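Local coordinates for protein glucose-6-phosphate dehydrogenase (Trypanosoma cruzi, PDB 5AQ1) that probably catalyses the first step of the pentose phosphate pathway, oxidising glucose 6-phosphate with NADP+ as the hydride acceptor and yielding NADPH, at residues Asp43-Lys46 / Lys47-Pro51; Thr86-Gly89 / Phe90-Arg93. All coordinates share one frame; numbering follows the deposited sequence.

Contact 1: residues Asp43-Lys46 / Lys47-Pro51; sequences DLAK and KKTFP. With NDP (NADPH dihydro-nicotinamide-adenine-dinucleotide phosphate), chain G.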
loop_
_atom_site.group_PDB
_atom_site.type_symbol
_atom_site.label_atom_id
_atom_site.label_comp_id
_atom_site.label_asym_id
_atom_site.label_seq_id
_atom_site.Cartn_x
_atom_site.Cartn_y
_atom_site.Cartn_z
ATOM N N ASP B 43 0.083 6.366 51.475
ATOM C CA ASP B 43 1.210 5.759 50.776
ATOM C C ASP B 43 1.521 6.483 49.468
ATOM O O ASP B 43 2.672 6.834 49.207
ATOM C CB ASP B 43 0.917 4.284 50.491
ATOM C CG ASP B 43 2.153 3.512 50.090
ATOM O OD1 ASP B 43 3.038 3.332 50.956
ATOM O OD2 ASP B 43 2.241 3.090 48.913
ATOM N N LEU B 44 0.491 6.710 48.658
ATOM C CA LEU B 44 0.658 7.394 47.378
ATOM C C LEU B 44 1.154 8.825 47.564
ATOM O O LEU B 44 2.018 9.294 46.816
ATOM C CB LEU B 44 -0.662 7.407 46.599
ATOM C CG LEU B 44 -0.634 8.061 45.213
ATOM C CD1 LEU B 44 0.212 7.250 44.244
ATOM C CD2 LEU B 44 -2.044 8.224 44.672
ATOM N N ALA B 45 0.599 9.512 48.557
ATOM C CA ALA B 45 0.943 10.905 48.818
ATOM C C ALA B 45 2.448 11.107 49.007
ATOM O O ALA B 45 3.060 11.924 48.313
ATOM C CB ALA B 45 0.178 11.418 50.032
ATOM N N LYS B 46 3.038 10.364 49.936
ATOM C CA LYS B 46 4.455 10.542 50.266
ATOM C C LYS B 46 5.405 9.963 49.219
ATOM O O LYS B 46 6.495 10.497 49.015
ATOM C CB LYS B 46 4.776 9.961 51.650
ATOM C CG LYS B 46 4.743 8.442 51.745
ATOM C CD LYS B 46 5.001 7.963 53.165
ATOM C CE LYS B 46 4.208 6.704 53.479
ATOM N NZ LYS B 46 4.610 6.100 54.779
ATOM N N LYS B 47 4.999 8.879 48.563
ATOM C CA LYS B 47 5.872 8.191 47.608
ATOM C C LYS B 47 5.834 8.782 46.201
ATOM O O LYS B 47 6.834 8.734 45.489
ATOM C CB LYS B 47 5.540 6.698 47.552
ATOM C CG LYS B 47 6.087 5.928 48.739
ATOM C CD LYS B 47 5.661 4.472 48.724
ATOM C CE LYS B 47 6.486 3.662 49.709
ATOM N NZ LYS B 47 5.789 2.416 50.117
ATOM N N LYS B 48 4.688 9.332 45.805
ATOM C CA LYS B 48 4.507 9.836 44.444
ATOM C C LYS B 48 4.074 11.298 44.367
ATOM O O LYS B 48 4.706 12.096 43.679
ATOM C CB LYS B 48 3.502 8.954 43.697
ATOM C CG LYS B 48 3.987 7.530 43.460
ATOM C CD LYS B 48 5.264 7.507 42.631
ATOM C CE LYS B 48 5.679 6.099 42.244
ATOM N NZ LYS B 48 7.043 6.103 41.646
ATOM N N THR B 49 3.004 11.650 45.070
ATOM C CA THR B 49 2.402 12.973 44.927
ATOM C C THR B 49 3.340 14.107 45.349
ATOM O O THR B 49 3.687 14.961 44.534
ATOM C CB THR B 49 1.080 13.069 45.712
ATOM O OG1 THR B 49 0.344 11.849 45.559
ATOM C CG2 THR B 49 0.236 14.235 45.206
ATOM N N PHE B 50 3.752 14.111 46.614
ATOM C CA PHE B 50 4.609 15.183 47.132
ATOM C C PHE B 50 5.972 15.255 46.432
ATOM O O PHE B 50 6.447 16.353 46.139
ATOM C CB PHE B 50 4.785 15.071 48.657
ATOM C CG PHE B 50 3.569 15.482 49.442
ATOM C CD1 PHE B 50 3.133 16.800 49.432
ATOM C CD2 PHE B 50 2.862 14.553 50.201
ATOM C CE1 PHE B 50 2.010 17.182 50.149
ATOM C CE2 PHE B 50 1.743 14.930 50.925
ATOM C CZ PHE B 50 1.314 16.247 50.898
ATOM N N PRO B 51 6.610 14.094 46.167
ATOM C CA PRO B 51 7.862 14.101 45.397
ATOM C C PRO B 51 7.732 14.688 43.993
ATOM O O PRO B 51 8.630 15.396 43.540
ATOM C CB PRO B 51 8.238 12.619 45.326
ATOM C CG PRO B 51 7.648 12.035 46.556
ATOM C CD PRO B 51 6.350 12.766 46.755
HETATM P PA NDP G . -3.796 4.218 51.619
HETATM O O1A NDP G . -4.324 2.865 52.040
HETATM O O2A NDP G . -2.367 4.603 51.956
HETATM O O5B NDP G . -4.826 5.314 52.181
HETATM C C5B NDP G . -4.599 6.696 51.925
HETATM C C4B NDP G . -5.023 7.539 53.120
HETATM O O4B NDP G . -6.451 7.516 53.197
HETATM C C3B NDP G . -4.500 7.047 54.468
HETATM O O3B NDP G . -3.304 7.711 54.888
HETATM C C2B NDP G . -5.639 7.344 55.415
HETATM O O2B NDP G . -5.472 8.644 55.974
HETATM C C1B NDP G . -6.884 7.327 54.547
HETATM N N9A NDP G . -7.609 6.041 54.727
HETATM C C8A NDP G . -7.099 4.791 54.637
HETATM N N7A NDP G . -8.058 3.860 54.870
HETATM C C5A NDP G . -9.205 4.519 55.115
HETATM C C6A NDP G . -10.602 4.155 55.435
HETATM N N6A NDP G . -10.962 2.853 55.539
HETATM N N1A NDP G . -11.499 5.161 55.615
HETATM C C2A NDP G . -11.153 6.461 55.513
HETATM N N3A NDP G . -9.897 6.856 55.225
HETATM C C4A NDP G . -8.904 5.955 55.021
HETATM O O3 NDP G . -4.059 4.422 50.041
HETATM P PN NDP G . -2.875 4.666 48.973
HETATM O O1N NDP G . -2.144 5.950 49.275
HETATM O O2N NDP G . -2.095 3.377 48.836
HETATM O O5D NDP G . -3.722 4.890 47.625
HETATM C C5D NDP G . -4.568 6.024 47.444
HETATM C C4D NDP G . -5.378 5.850 46.165
HETATM O O4D NDP G . -4.499 5.741 45.039
HETATM C C3D NDP G . -6.204 4.577 46.200
HETATM O O3D NDP G . -7.494 4.808 45.625
HETATM C C2D NDP G . -5.415 3.587 45.368
HETATM O O2D NDP G . -6.262 2.596 44.765
HETATM C C1D NDP G . -4.701 4.492 44.365
HETATM N N1N NDP G . -3.448 3.889 43.882
HETATM C C2N NDP G . -2.333 3.937 44.628
HETATM C C3N NDP G . -1.137 3.367 44.199
HETATM C C7N NDP G . 0.098 3.440 45.052
HETATM O O7N NDP G . 1.182 3.546 44.499
HETATM N N7N NDP G . 0.007 3.384 46.384
HETATM C C4N NDP G . -1.052 2.668 42.863
HETATM C C5N NDP G . -2.327 2.684 42.156
HETATM C C6N NDP G . -3.459 3.289 42.686
HETATM P P2B NDP G . -6.154 9.106 57.357
HETATM O O1X NDP G . -6.446 7.839 58.124
HETATM O O2X NDP G . -5.060 9.952 57.967
HETATM O O3X NDP G . -7.395 9.862 56.939
#

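Contact 2: residues Thr86-Gly89 / Phe90-Arg93; sequences TLAG and FFTR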
loop_
_atom_site.group_PDB
_atom_site.type_symbol
_atom_site.label_atom_id
_atom_site.label_comp_id
_atom_site.label_asym_id
_atom_site.label_seq_id
_atom_site.Cartn_x
_atom_site.Cartn_y
_atom_site.Cartn_z
ATOM N N THR B 86 9.746 12.603 57.124
ATOM C CA THR B 86 8.993 11.640 56.322
ATOM C C THR B 86 8.949 12.039 54.847
ATOM O O THR B 86 9.494 11.333 54.000
ATOM C CB THR B 86 7.561 11.448 56.860
ATOM O OG1 THR B 86 7.618 11.139 58.261
ATOM C CG2 THR B 86 6.844 10.319 56.123
ATOM N N LEU B 87 8.312 13.172 54.553
ATOM C CA LEU B 87 8.101 13.617 53.168
ATOM C C LEU B 87 9.400 13.793 52.394
ATOM O O LEU B 87 9.573 13.205 51.328
ATOM C CB LEU B 87 7.306 14.930 53.127
ATOM C CG LEU B 87 5.785 14.839 52.955
ATOM C CD1 LEU B 87 5.160 13.759 53.827
ATOM C CD2 LEU B 87 5.151 16.196 53.237
ATOM N N ALA B 88 10.308 14.599 52.941
ATOM C CA ALA B 88 11.577 14.893 52.269
ATOM C C ALA B 88 12.426 13.640 52.036
ATOM O O ALA B 88 13.256 13.616 51.133
ATOM C CB ALA B 88 12.365 15.934 53.049
ATOM N N GLY B 89 12.213 12.609 52.851
ATOM C CA GLY B 89 12.865 11.316 52.662
ATOM C C GLY B 89 12.635 10.673 51.304
ATOM O O GLY B 89 13.473 9.901 50.841
ATOM N N PHE B 90 11.509 10.985 50.664
ATOM C CA PHE B 90 11.173 10.407 49.359
ATOM C C PHE B 90 11.510 11.304 48.163
ATOM O O PHE B 90 11.242 10.930 47.020
ATOM C CB PHE B 90 9.692 10.032 49.323
ATOM C CG PHE B 90 9.314 8.971 50.316
ATOM C CD1 PHE B 90 8.910 9.316 51.597
ATOM C CD2 PHE B 90 9.361 7.627 49.970
ATOM C CE1 PHE B 90 8.562 8.340 52.516
ATOM C CE2 PHE B 90 9.013 6.647 50.884
ATOM C CZ PHE B 90 8.611 7.004 52.159
ATOM N N PHE B 91 12.101 12.471 48.413
ATOM C CA PHE B 91 12.520 13.355 47.325
ATOM C C PHE B 91 13.812 12.835 46.705
ATOM O O PHE B 91 14.696 12.341 47.408
ATOM C CB PHE B 91 12.738 14.798 47.810
ATOM C CG PHE B 91 11.520 15.453 48.415
ATOM C CD1 PHE B 91 10.247 14.884 48.320
ATOM C CD2 PHE B 91 11.649 16.679 49.058
ATOM C CE1 PHE B 91 9.148 15.512 48.883
ATOM C CE2 PHE B 91 10.552 17.310 49.617
ATOM C CZ PHE B 91 9.301 16.728 49.528
ATOM N N THR B 92 13.918 12.963 45.387
ATOM C CA THR B 92 15.086 12.496 44.650
ATOM C C THR B 92 15.753 13.663 43.932
ATOM O O THR B 92 15.212 14.773 43.899
ATOM C CB THR B 92 14.706 11.408 43.621
ATOM O OG1 THR B 92 13.925 11.981 42.565
ATOM C CG2 THR B 92 13.924 10.281 44.293
ATOM N N ARG B 93 16.932 13.396 43.368
ATOM C CA ARG B 93 17.711 14.388 42.626
ATOM C C ARG B 93 18.022 15.624 43.475
ATOM O O ARG B 93 18.104 16.746 42.965
ATOM C CB ARG B 93 16.966 14.779 41.340
ATOM C CG ARG B 93 16.496 13.602 40.473
ATOM C CD ARG B 93 16.804 13.791 38.998
ATOM N NE ARG B 93 16.594 15.141 38.498
ATOM C CZ ARG B 93 17.559 15.979 38.103
ATOM N NH1 ARG B 93 18.856 15.668 38.172
ATOM N NH2 ARG B 93 17.212 17.169 37.644
#

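Contact 1: residues Asp43-Lys46 / Lys47-Pro51
D43 and K47 meet one helical turn apart in a salt bridge. K47 NZ gives a hydrogen bond to D43 OD1 at 3.0 Å, on the syn lone pair of that oxygen. K47 leaves its backbone with CG beside N and anti to the carbonyl carbon (chi1 -77°). Extended from there, it runs back toward the start of the helix.

Backbone bonds form a second group. L44 O accepts from both K48 N, at 2.9 Å, and T49 N, at 3.1 Å, and the two donors come from opposite faces of its carbonyl plane. A45 O takes F50 N in a nearly straight bond (176°). The T49 and F50 bonds step back five residues, as in a wider pi-type turn; K48 makes an ordinary four-residue step. The proline N of P51 adds no bond.

Apolar packing is modest. A45 CB lies against F50 CE2 at 3.9 Å. L44 CD1 touches K48 CB at 3.7 Å.

The cofactor completes the site. D43 N donates to O2A of NADPH at 3.1 Å. L44 N donates to NADPH O1N at 2.8 Å. The nicotinamide N7N makes a weak bond to D43 OD2. The carboxylate therefore links the carboxamide to K47. K48 NZ makes a salt bridge with D440. Pyrophosphate oxygens held by the first amides of a helix, after a glycine-rich loop, are the mark of a Rossmann dinucleotide-binding site.

Contact 2: residues Thr86-Gly89 / Phe90-Arg93
F90 and F91 close the tight turns that carry the chain from helix 79-87 into the loop before helix 101-105, in the Rossmann-type coenzyme domain. The backbone bonds here span three residues, as in a 3-10 turn. F90 N donates to L87 O at 3.0 Å, and F91 N donates to A88 O at 3.2 Å.

F91 folds back beneath the turn. Its CG lies beside the backbone N and anti to the carbonyl carbon (chi1 -60°), which brings one ring face under L87 and A88. A88 CA stands 3.7 Å from the ring centroid, almost on the normal, in a CH-pi contact. A88 CB adds a touch on F91 CE2 at 4.1 Å. L87 O lies over the same face, toward its rim, 3.4 Å from F91 CE1.

F90 takes the other kind of approach. Its ring turns an edge to the backbone, with T86 O 3.2 Å from F90 CD1 and L87 O also near the ring plane.

F91 also stacks with F54 of helix 43-58 and reaches V101 and L105. The contact thus uses the two aromatic rings differently. F91 offers a face to an alpha C-H, while the edge of F90 is turned to T86 O, an orientation consistent with a weak attraction between the ring's C-H rim and the carbonyl.

How the contacts relate
Both contacts lie in the coenzyme domain, on the same side of the chain's centre. Their centres are about 9 Å apart. Contact 1 comes first along the chain, in helix 43-58 between parallel strands 33-38 and 67-72. Contact 2 follows at the end of helix 79-87, on the way to strand 108-112. They touch directly: F90 rests on K46 and K47, with K47 CG 3.7 Å from F90 CE2, and P51 packs on F91. A disulfide between C58 and C99 also ties the end of helix 43-58 to the later loop. Contact 2 therefore packs against the helix whose first residues hold NADPH, one layer back from the cofactor.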